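Local structure of salicylaldehyde dehydrogenase NahF (Pseudomonas putida, 4JZ6) at residues 107-110 against 111-115; 164-168 against 169-173; 294-297 against 298-302. The protein probably oxidises salicylaldehyde to salicylate with NAD+ and water, a step of naphthalene degradation, as a member of the aldehyde dehydrogenase family. One frame throughout, in Å; residues are numbered along the deposited sequence.

Contact 1: 107-110 against 111-115. With NK (salicylaldehyde), chain B.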
ATOM      1  N   VAL A 107      21.145 -23.226   7.077  1.00 33.96           N
ATOM      2  CA  VAL A 107      19.722 -23.444   6.845  1.00 32.51           C
ATOM      3  C   VAL A 107      19.423 -24.752   6.119  1.00 32.22           C
ATOM      4  O   VAL A 107      18.343 -24.919   5.549  1.00 37.70           O
ATOM      5  CB  VAL A 107      19.075 -22.249   6.095  1.00 30.92           C
ATOM      6  CG1 VAL A 107      19.355 -20.947   6.831  1.00 26.67           C
ATOM      7  CG2 VAL A 107      19.571 -22.170   4.656  1.00 26.95           C
ATOM      8  N   GLY A 108      20.379 -25.677   6.155  1.00 28.60           N
ATOM      9  CA  GLY A 108      20.205 -27.001   5.576  1.00 29.33           C
ATOM     10  C   GLY A 108      19.813 -27.001   4.107  1.00 29.87           C
ATOM     11  O   GLY A 108      19.035 -27.848   3.662  1.00 29.09           O
ATOM     12  N   ALA A 109      20.346 -26.045   3.355  1.00 27.45           N
ATOM     13  CA  ALA A 109      20.045 -25.937   1.939  1.00 26.73           C
ATOM     14  C   ALA A 109      20.946 -26.846   1.125  1.00 27.21           C
ATOM     15  O   ALA A 109      22.158 -26.849   1.313  1.00 27.79           O
ATOM     16  CB  ALA A 109      20.206 -24.502   1.478  1.00 25.98           C
ATOM     17  N   SER A 110      20.348 -27.614   0.222  1.00 27.04           N
ATOM     18  CA  SER A 110      21.109 -28.410  -0.731  1.00 27.45           C
ATOM     19  C   SER A 110      21.806 -27.493  -1.722  1.00 30.42           C
ATOM     20  O   SER A 110      21.445 -26.322  -1.857  1.00 29.79           O
ATOM     21  CB  SER A 110      20.186 -29.360  -1.487  1.00 27.36           C
ATOM     22  OG  SER A 110      19.235 -28.634  -2.250  1.00 29.21           O
ATOM     23  N   ALA A 111      22.804 -28.024  -2.419  1.00 31.94           N
ATOM     24  CA  ALA A 111      23.520 -27.245  -3.424  1.00 27.73           C
ATOM     25  C   ALA A 111      22.563 -26.716  -4.498  1.00 26.52           C
ATOM     26  O   ALA A 111      22.768 -25.639  -5.053  1.00 25.89           O
ATOM     27  CB  ALA A 111      24.620 -28.074  -4.052  1.00 28.13           C
ATOM     28  N   LEU A 112      21.520 -27.486  -4.789  1.00 30.15           N
ATOM     29  CA  LEU A 112      20.514 -27.065  -5.749  1.00 28.13           C
ATOM     30  C   LEU A 112      19.901 -25.727  -5.331  1.00 29.25           C
ATOM     31  O   LEU A 112      19.935 -24.760  -6.091  1.00 27.15           O
ATOM     32  CB  LEU A 112      19.422 -28.131  -5.881  1.00 25.62           C
ATOM     33  CG  LEU A 112      18.216 -27.782  -6.759  1.00 24.94           C
ATOM     34  CD1 LEU A 112      18.625 -27.613  -8.217  1.00 24.89           C
ATOM     35  CD2 LEU A 112      17.138 -28.835  -6.628  1.00 25.14           C
ATOM     36  N   TRP A 113      19.367 -25.678  -4.112  1.00 29.76           N
ATOM     37  CA  TRP A 113      18.658 -24.505  -3.599  1.00 26.65           C
ATOM     38  C   TRP A 113      19.607 -23.341  -3.337  1.00 28.58           C
ATOM     39  O   TRP A 113      19.263 -22.178  -3.569  1.00 26.39           O
ATOM     40  CB  TRP A 113      17.890 -24.878  -2.321  1.00 27.75           C
ATOM     41  CG  TRP A 113      17.169 -23.745  -1.625  1.00 24.90           C
ATOM     42  CD1 TRP A 113      17.423 -23.256  -0.372  1.00 24.03           C
ATOM     43  CD2 TRP A 113      16.069 -22.977  -2.136  1.00 26.22           C
ATOM     44  NE1 TRP A 113      16.555 -22.230  -0.076  1.00 23.35           N
ATOM     45  CE2 TRP A 113      15.714 -22.041  -1.141  1.00 28.63           C
ATOM     46  CE3 TRP A 113      15.355 -22.985  -3.339  1.00 26.66           C
ATOM     47  CZ2 TRP A 113      14.673 -21.125  -1.317  1.00 35.47           C
ATOM     48  CZ3 TRP A 113      14.319 -22.072  -3.511  1.00 24.85           C
ATOM     49  CH2 TRP A 113      13.988 -21.160  -2.505  1.00 30.22           C
ATOM     50  N   ALA A 114      20.802 -23.660  -2.853  1.00 24.59           N
ATOM     51  CA  ALA A 114      21.806 -22.635  -2.598  1.00 24.64           C
ATOM     52  C   ALA A 114      22.238 -22.001  -3.909  1.00 24.29           C
ATOM     53  O   ALA A 114      22.228 -20.778  -4.055  1.00 23.78           O
ATOM     54  CB  ALA A 114      23.004 -23.230  -1.874  1.00 25.58           C
ATOM     55  N   GLY A 115      22.615 -22.848  -4.860  1.00 24.63           N
ATOM     56  CA  GLY A 115      23.053 -22.396  -6.164  1.00 30.49           C
ATOM     57  C   GLY A 115      21.998 -21.550  -6.842  1.00 25.62           C
ATOM     58  O   GLY A 115      22.311 -20.519  -7.438  1.00 28.39           O
TER
HETATM   59  OAH  NK B 501       8.586 -18.273  -0.500  1.00 34.03           O
HETATM   60  CAD  NK B 501       9.682 -17.790  -0.300  1.00 24.65           C
HETATM   61  CAA  NK B 501      10.443 -17.395  -1.506  1.00 25.42           C
HETATM   62  CAC  NK B 501       9.875 -16.599  -2.500  1.00 20.73           C
HETATM   63  CAG  NK B 501      10.634 -16.261  -3.616  1.00 20.00           C
HETATM   64  CAI  NK B 501      11.930 -16.720  -3.749  1.00 19.66           C
HETATM   65  CAE  NK B 501      12.491 -17.516  -2.768  1.00 29.08           C
HETATM   66  CAB  NK B 501      11.745 -17.858  -1.641  1.00 29.44           C
HETATM   67  OAF  NK B 501      12.257 -18.646  -0.638  1.00 32.05           O

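Contact 2: 164-168 against 169-173. With NK (salicylaldehyde), chain B.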
ATOM      1  N   PRO A 164      13.773 -12.949   6.024  1.00 29.61           N
ATOM      2  CA  PRO A 164      13.807 -14.250   6.700  1.00 26.26           C
ATOM      3  C   PRO A 164      14.973 -15.114   6.218  1.00 24.43           C
ATOM      4  O   PRO A 164      15.898 -14.596   5.590  1.00 23.09           O
ATOM      5  CB  PRO A 164      12.485 -14.880   6.279  1.00 22.87           C
ATOM      6  CG  PRO A 164      12.281 -14.361   4.905  1.00 22.03           C
ATOM      7  CD  PRO A 164      12.789 -12.941   4.924  1.00 28.88           C
ATOM      8  N   TRP A 165      14.905 -16.417   6.487  1.00 24.54           N
ATOM      9  CA  TRP A 165      16.048 -17.315   6.335  1.00 24.24           C
ATOM     10  C   TRP A 165      15.919 -18.326   5.186  1.00 29.42           C
ATOM     11  O   TRP A 165      16.899 -18.977   4.825  1.00 25.71           O
ATOM     12  CB  TRP A 165      16.227 -18.085   7.641  1.00 28.10           C
ATOM     13  CG  TRP A 165      14.931 -18.678   8.069  1.00 30.09           C
ATOM     14  CD1 TRP A 165      14.005 -18.112   8.899  1.00 28.27           C
ATOM     15  CD2 TRP A 165      14.379 -19.926   7.639  1.00 29.77           C
ATOM     16  NE1 TRP A 165      12.917 -18.943   9.027  1.00 26.34           N
ATOM     17  CE2 TRP A 165      13.120 -20.062   8.264  1.00 27.77           C
ATOM     18  CE3 TRP A 165      14.828 -20.950   6.800  1.00 25.37           C
ATOM     19  CZ2 TRP A 165      12.311 -21.180   8.071  1.00 32.75           C
ATOM     20  CZ3 TRP A 165      14.020 -22.058   6.606  1.00 33.73           C
ATOM     21  CH2 TRP A 165      12.779 -22.166   7.240  1.00 34.97           C
ATOM     22  N   ASN A 166      14.721 -18.475   4.621  1.00 23.44           N
ATOM     23  CA  ASN A 166      14.466 -19.566   3.673  1.00 28.42           C
ATOM     24  C   ASN A 166      14.969 -19.325   2.249  1.00 27.85           C
ATOM     25  O   ASN A 166      15.782 -20.095   1.732  1.00 34.92           O
ATOM     26  CB  ASN A 166      12.988 -19.963   3.680  1.00 23.17           C
ATOM     27  CG  ASN A 166      12.074 -18.794   3.412  1.00 27.61           C
ATOM     28  OD1 ASN A 166      12.444 -17.644   3.646  1.00 25.43           O
ATOM     29  ND2 ASN A 166      10.870 -19.076   2.915  1.00 35.27           N
ATOM     30  N   GLY A 167      14.482 -18.268   1.611  1.00 31.82           N
ATOM     31  CA  GLY A 167      15.077 -17.800   0.371  1.00 26.27           C
ATOM     32  C   GLY A 167      16.274 -16.963   0.775  1.00 21.78           C
ATOM     33  O   GLY A 167      16.351 -15.769   0.485  1.00 21.36           O
ATOM     34  N   THR A 168      17.210 -17.627   1.445  1.00 22.65           N
ATOM     35  CA  THR A 168      18.250 -16.995   2.248  1.00 22.88           C
ATOM     36  C   THR A 168      18.962 -15.831   1.573  1.00 27.20           C
ATOM     37  O   THR A 168      19.200 -14.796   2.194  1.00 30.53           O
ATOM     38  CB  THR A 168      19.298 -18.026   2.666  1.00 23.92           C
ATOM     39  OG1 THR A 168      18.647 -19.262   2.983  1.00 30.21           O
ATOM     40  CG2 THR A 168      20.039 -17.539   3.870  1.00 24.46           C
ATOM     41  N   ALA A 169      19.285 -16.004   0.298  1.00 23.22           N
ATOM     42  CA  ALA A 169      20.018 -14.989  -0.439  1.00 21.96           C
ATOM     43  C   ALA A 169      19.095 -14.082  -1.239  1.00 22.46           C
ATOM     44  O   ALA A 169      19.194 -12.859  -1.149  1.00 21.33           O
ATOM     45  CB  ALA A 169      21.032 -15.642  -1.350  1.00 22.24           C
ATOM     46  N   VAL A 170      18.202 -14.677  -2.025  1.00 20.83           N
ATOM     47  CA  VAL A 170      17.389 -13.895  -2.951  1.00 20.18           C
ATOM     48  C   VAL A 170      16.410 -12.948  -2.239  1.00 25.05           C
ATOM     49  O   VAL A 170      16.130 -11.852  -2.733  1.00 19.44           O
ATOM     50  CB  VAL A 170      16.670 -14.791  -3.992  1.00 23.02           C
ATOM     51  CG1 VAL A 170      15.587 -15.630  -3.332  1.00 25.52           C
ATOM     52  CG2 VAL A 170      16.105 -13.946  -5.134  1.00 19.44           C
ATOM     53  N   LEU A 171      15.921 -13.354  -1.069  1.00 21.31           N
ATOM     54  CA  LEU A 171      14.996 -12.523  -0.302  1.00 20.51           C
ATOM     55  C   LEU A 171      15.690 -11.291   0.278  1.00 24.03           C
ATOM     56  O   LEU A 171      15.086 -10.229   0.430  1.00 26.07           O
ATOM     57  CB  LEU A 171      14.321 -13.336   0.803  1.00 20.42           C
ATOM     58  CG  LEU A 171      13.435 -14.474   0.294  1.00 20.54           C
ATOM     59  CD1 LEU A 171      12.639 -15.091   1.433  1.00 20.78           C
ATOM     60  CD2 LEU A 171      12.522 -13.976  -0.799  1.00 19.76           C
ATOM     61  N   ALA A 172      16.964 -11.439   0.607  1.00 24.17           N
ATOM     62  CA  ALA A 172      17.764 -10.296   1.004  1.00 24.43           C
ATOM     63  C   ALA A 172      18.022  -9.418  -0.213  1.00 25.19           C
ATOM     64  O   ALA A 172      17.812  -8.205  -0.169  1.00 28.37           O
ATOM     65  CB  ALA A 172      19.089 -10.753   1.630  1.00 21.40           C
ATOM     66  N   ALA A 173      18.473 -10.047  -1.297  1.00 25.10           N
ATOM     67  CA  ALA A 173      18.840  -9.340  -2.522  1.00 20.48           C
ATOM     68  C   ALA A 173      17.727  -8.425  -3.008  1.00 19.18           C
ATOM     69  O   ALA A 173      17.955  -7.246  -3.274  1.00 25.38           O
ATOM     70  CB  ALA A 173      19.213 -10.330  -3.605  1.00 21.38           C
TER
HETATM   71  OAH  NK B 501       8.586 -18.273  -0.500  1.00 34.03           O
HETATM   72  CAD  NK B 501       9.682 -17.790  -0.300  1.00 24.65           C
HETATM   73  CAA  NK B 501      10.443 -17.395  -1.506  1.00 25.42           C
HETATM   74  CAC  NK B 501       9.875 -16.599  -2.500  1.00 20.73           C
HETATM   75  CAG  NK B 501      10.634 -16.261  -3.616  1.00 20.00           C
HETATM   76  CAI  NK B 501      11.930 -16.720  -3.749  1.00 19.66           C
HETATM   77  CAE  NK B 501      12.491 -17.516  -2.768  1.00 29.08           C
HETATM   78  CAB  NK B 501      11.745 -17.858  -1.641  1.00 29.44           C
HETATM   79  OAF  NK B 501      12.257 -18.646  -0.638  1.00 32.05           O

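Contact 3: 294-297 against 298-302. With NK (salicylaldehyde), chain B.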
ATOM      1  N   PHE A 294       8.536 -30.399  -2.487  1.00 25.06           N
ATOM      2  CA  PHE A 294       9.671 -30.834  -1.690  1.00 28.63           C
ATOM      3  C   PHE A 294      10.992 -30.129  -1.946  1.00 31.28           C
ATOM      4  O   PHE A 294      12.018 -30.506  -1.376  1.00 36.09           O
ATOM      5  CB  PHE A 294       9.830 -32.341  -1.813  1.00 26.35           C
ATOM      6  CG  PHE A 294       8.621 -33.091  -1.386  1.00 26.78           C
ATOM      7  CD1 PHE A 294       8.205 -33.054  -0.064  1.00 27.10           C
ATOM      8  CD2 PHE A 294       7.885 -33.816  -2.302  1.00 26.93           C
ATOM      9  CE1 PHE A 294       7.078 -33.739   0.342  1.00 27.56           C
ATOM     10  CE2 PHE A 294       6.758 -34.504  -1.908  1.00 46.07           C
ATOM     11  CZ  PHE A 294       6.349 -34.467  -0.580  1.00 27.70           C
ATOM     12  N   LEU A 295      10.981 -29.110  -2.793  1.00 24.57           N
ATOM     13  CA  LEU A 295      12.171 -28.299  -2.951  1.00 24.30           C
ATOM     14  C   LEU A 295      12.444 -27.607  -1.615  1.00 26.42           C
ATOM     15  O   LEU A 295      11.526 -27.045  -1.009  1.00 24.09           O
ATOM     16  CB  LEU A 295      11.983 -27.288  -4.078  1.00 23.57           C
ATOM     17  CG  LEU A 295      13.106 -26.275  -4.291  1.00 23.26           C
ATOM     18  CD1 LEU A 295      14.420 -26.974  -4.548  1.00 23.79           C
ATOM     19  CD2 LEU A 295      12.753 -25.376  -5.447  1.00 22.62           C
ATOM     20  N   PHE A 296      13.696 -27.678  -1.152  1.00 24.71           N
ATOM     21  CA  PHE A 296      14.113 -27.088   0.128  1.00 24.89           C
ATOM     22  C   PHE A 296      13.208 -27.523   1.286  1.00 31.30           C
ATOM     23  O   PHE A 296      12.885 -26.731   2.174  1.00 25.20           O
ATOM     24  CB  PHE A 296      14.196 -25.554   0.026  1.00 24.19           C
ATOM     25  CG  PHE A 296      14.799 -24.887   1.238  1.00 24.43           C
ATOM     26  CD1 PHE A 296      15.949 -25.390   1.832  1.00 25.14           C
ATOM     27  CD2 PHE A 296      14.213 -23.750   1.783  1.00 24.03           C
ATOM     28  CE1 PHE A 296      16.498 -24.777   2.948  1.00 25.46           C
ATOM     29  CE2 PHE A 296      14.767 -23.131   2.899  1.00 24.33           C
ATOM     30  CZ  PHE A 296      15.912 -23.648   3.478  1.00 25.05           C
ATOM     31  N   GLN A 297      12.795 -28.788   1.256  1.00 25.82           N
ATOM     32  CA  GLN A 297      11.994 -29.367   2.328  1.00 26.36           C
ATOM     33  C   GLN A 297      10.672 -28.645   2.551  1.00 34.88           C
ATOM     34  O   GLN A 297      10.224 -28.534   3.687  1.00 35.88           O
ATOM     35  CB  GLN A 297      12.772 -29.343   3.645  1.00 37.82           C
ATOM     36  CG  GLN A 297      14.137 -29.959   3.561  1.00 36.61           C
ATOM     37  CD  GLN A 297      15.251 -28.946   3.381  1.00 34.96           C
ATOM     38  OE1 GLN A 297      16.001 -29.009   2.410  1.00 38.26           O
ATOM     39  NE2 GLN A 297      15.376 -28.017   4.323  1.00 32.40           N
ATOM     40  N   GLY A 298      10.062 -28.138   1.484  1.00 26.94           N
ATOM     41  CA  GLY A 298       8.806 -27.420   1.611  1.00 29.24           C
ATOM     42  C   GLY A 298       8.887 -26.213   2.536  1.00 32.60           C
ATOM     43  O   GLY A 298       7.893 -25.801   3.141  1.00 35.52           O
ATOM     44  N   GLN A 299      10.082 -25.647   2.653  1.00 30.13           N
ATOM     45  CA  GLN A 299      10.278 -24.471   3.482  1.00 27.26           C
ATOM     46  C   GLN A 299      10.259 -23.198   2.641  1.00 26.23           C
ATOM     47  O   GLN A 299      10.920 -22.211   2.965  1.00 26.25           O
ATOM     48  CB  GLN A 299      11.579 -24.583   4.271  1.00 24.94           C
ATOM     49  CG  GLN A 299      11.524 -25.618   5.363  1.00 25.87           C
ATOM     50  CD  GLN A 299      12.782 -25.633   6.210  1.00 37.01           C
ATOM     51  OE1 GLN A 299      12.717 -25.652   7.443  1.00 33.53           O
ATOM     52  NE2 GLN A 299      13.937 -25.629   5.553  1.00 26.38           N
ATOM     53  N   ILE A 300       9.500 -23.227   1.554  1.00 26.82           N
ATOM     54  CA  ILE A 300       9.330 -22.049   0.717  1.00 26.50           C
ATOM     55  C   ILE A 300       7.915 -21.550   0.950  1.00 26.24           C
ATOM     56  O   ILE A 300       7.002 -22.360   1.075  1.00 29.28           O
ATOM     57  CB  ILE A 300       9.535 -22.396  -0.771  1.00 22.74           C
ATOM     58  CG1 ILE A 300      10.752 -23.313  -0.933  1.00 22.43           C
ATOM     59  CG2 ILE A 300       9.684 -21.134  -1.604  1.00 21.49           C
ATOM     60  CD1 ILE A 300      11.033 -23.731  -2.358  1.00 23.15           C
ATOM     61  N   CYS A 301       7.723 -20.233   1.025  1.00 31.66           N
ATOM     62  CA  CYS A 301       6.384 -19.697   1.303  1.00 33.95           C
ATOM     63  C   CYS A 301       5.415 -20.080   0.188  1.00 27.75           C
ATOM     64  O   CYS A 301       4.207 -20.162   0.412  1.00 23.56           O
ATOM     65  CB  CYS A 301       6.397 -18.176   1.517  1.00 21.29           C
ATOM     66  SG  CYS A 301       7.279 -17.600   2.997  1.00 28.89           S
ATOM     67  N   MET A 302       5.957 -20.332  -1.004  1.00 22.73           N
ATOM     68  CA  MET A 302       5.146 -20.771  -2.136  1.00 21.04           C
ATOM     69  C   MET A 302       5.232 -22.275  -2.412  1.00 25.00           C
ATOM     70  O   MET A 302       4.784 -22.730  -3.469  1.00 26.88           O
ATOM     71  CB  MET A 302       5.502 -19.990  -3.405  1.00 20.48           C
ATOM     72  CG  MET A 302       6.985 -19.980  -3.767  1.00 20.36           C
ATOM     73  SD  MET A 302       7.287 -19.260  -5.402  1.00 23.54           S
ATOM     74  CE  MET A 302       9.063 -18.997  -5.334  1.00 19.82           C
TER
HETATM   75  OAH  NK B 501       8.586 -18.273  -0.500  1.00 34.03           O
HETATM   76  CAD  NK B 501       9.682 -17.790  -0.300  1.00 24.65           C
HETATM   77  CAA  NK B 501      10.443 -17.395  -1.506  1.00 25.42           C
HETATM   78  CAC  NK B 501       9.875 -16.599  -2.500  1.00 20.73           C
HETATM   79  CAG  NK B 501      10.634 -16.261  -3.616  1.00 20.00           C
HETATM   80  CAI  NK B 501      11.930 -16.720  -3.749  1.00 19.66           C
HETATM   81  CAE  NK B 501      12.491 -17.516  -2.768  1.00 29.08           C
HETATM   82  CAB  NK B 501      11.745 -17.858  -1.641  1.00 29.44           C
HETATM   83  OAF  NK B 501      12.257 -18.646  -0.638  1.00 32.05           O

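Contact 1: 107-110 against 111-115
The carbonyl oxygen of S110 accepts the backbone N-H of A114, with A114 N 2.9 Å from S110 O and the hydrogen pointing at the oxygen almost straight (166°). This is an i to i+4 backbone bond at the start of helix 111-130. The methyl of A114 rests against the same oxygen, its CB 3.5 Å from S110 O. The hydroxyl of S110 turns to the amide one residue earlier, that of W113: S110 OG takes this N-H in a weak capping bond, 3.5 Å from W113 N. It gets there because chi1 of 63° tucks OG between the backbone N and the carbonyl carbon of S110, over the start of the helix. CB of L112 comes alongside this hydroxyl.

A109 meets W113 at the indole edge. Its methyl packs on the pyrrole part of that edge, near the ring plane, with A109 CB 3.6 Å from W113 CD1. The side chain of W113 leaves the helix with CG anti to the backbone N (chi1 177°), which carries the ring away from the cap. Its NE1 is satisfied by the backbone carbonyl of N166, and F296 stacks on the ring. The far edge faces the ligand: the salicylaldehyde hydroxyl oxygen OAF lies near the indole plane, 3.5 Å from W113 CZ2.

L112, on the outer side of the turn, packs on P499 of the second subunit. G108, with positive phi, ends helix 96-107 just before the turn. The whole is a helix-to-helix turn closed by a serine N-cap, which starts helix 111-130 and sets a tryptophan into the wall of the salicylaldehyde pocket.

Contact 2: 164-168 against 169-173
One backbone hydrogen bond joins G167 to L171 where the loop runs into helix 170-181: L171 N lies 2.9 Å from G167 O, with an N-H...O angle of 161°. The other polar bonds fold the preceding loop on itself. T168 OG1 donates to the carbonyl of W165 in a short bond, 2.6 Å from OG1 to W165 O, the donor tilted out of the carbonyl plane. G167 is the centre of an inverse gamma turn, closed weakly from T168 N to N166 O. N166 OD1 weakly receives the N-H of G167, while N166 ND2 is bound to the carbonyl of Q299.

Van der Waals contact centres on L171. Its one apolar partner across the contact is the proline ring, with L171 CD1 3.6 Å from P164 CG and the two side chains crossing at about a right angle. The same CD1 touches the amide oxygen, 3.4 Å from N166 OD1, and CB and CG of L171 lean on G167 O.

The closest ligand contacts come from three residues. G167 CA approaches the hydroxyl OAF to 3.1 Å, V170 CG1 is 3.7 Å from ring carbon CAE, and N166 ND2 is 3.7 Å from the aldehyde carbon CAD.

The chemistry is thus divided: a bare glycine carbon and aliphatic branches shape the aromatic site, whereas N166 ND2 stands near the aldehyde without bonding OAH here, a position consistent with the oxyanion-hole asparagine of this family.

Contact 3: 294-297 against 298-302
Q299 reaches back over F296, and most of its side chain lies against the turn before it. CB starts beside the carbonyl of F296, 3.3 Å from F296 O, and also touches CD2 of the phenyl ring. CG lies 3.6 Å from Q297 O. Beyond CG the chain stays extended (chi2 -175°), which carries the amide along the ring to its far end. There NE2 sits over one face of F296, offset toward the rim and 3.5 Å from F296 CZ, with ring and amide planes 55° apart. OE1 has a weak hydrogen bond from the backbone of V345. Q299 NE2 also approaches Q297 NE2, but both are modelled as donors, so this pair is no hydrogen bond and the placing of N and O in the Q297 amide may be doubtful.

In the backbone F296, Q297 and G298 all take positive phi, a short left-handed turn. It is closed by G298 N to L295 O, 3.1 Å, and by Q299 N to F296 O, 3.0 Å. I300 then folds its CD1 onto L295, 3.8 Å from L295 CG, and its CG2 touches the aldehyde oxygen OAH of salicylaldehyde. The backbone N-H groups of C301 and M302 both make weak bonds to OAH, the closer being C301 N at 2.6 Å, reminiscent of an oxyanion hole. CE of M302 touches the aromatic ring.

This buried loop joins the end of helix 282-294 to strand 306-310. L295 and I300 lie against helix 111-130, F294 packs on helix 311-327, and L295 meets F500 of the second subunit.

The three contacts, with centres about 11 to 13 Å apart, form walls of one salicylaldehyde site. Contact 1 joins contact 2 through a probable hydrogen bond, W113 NE1 to N166 O, 2.9 Å, and contact 2 joins contact 3 through another, N166 ND2 to Q299 O, 3.1 Å. N166 therefore links the other two. F296 of contact 3 closes the triangle, its CD2 3.4 Å from W113 NE1 and its CE2 3.4 Å from N166 O. Contacts 1 and 2 both meet the ligand hydroxyl, whereas contact 3 makes weak N-H bonds to the aldehyde oxygen. The predicted active-site residue E267 lies about 6 Å from the L171 side chain of contact 2.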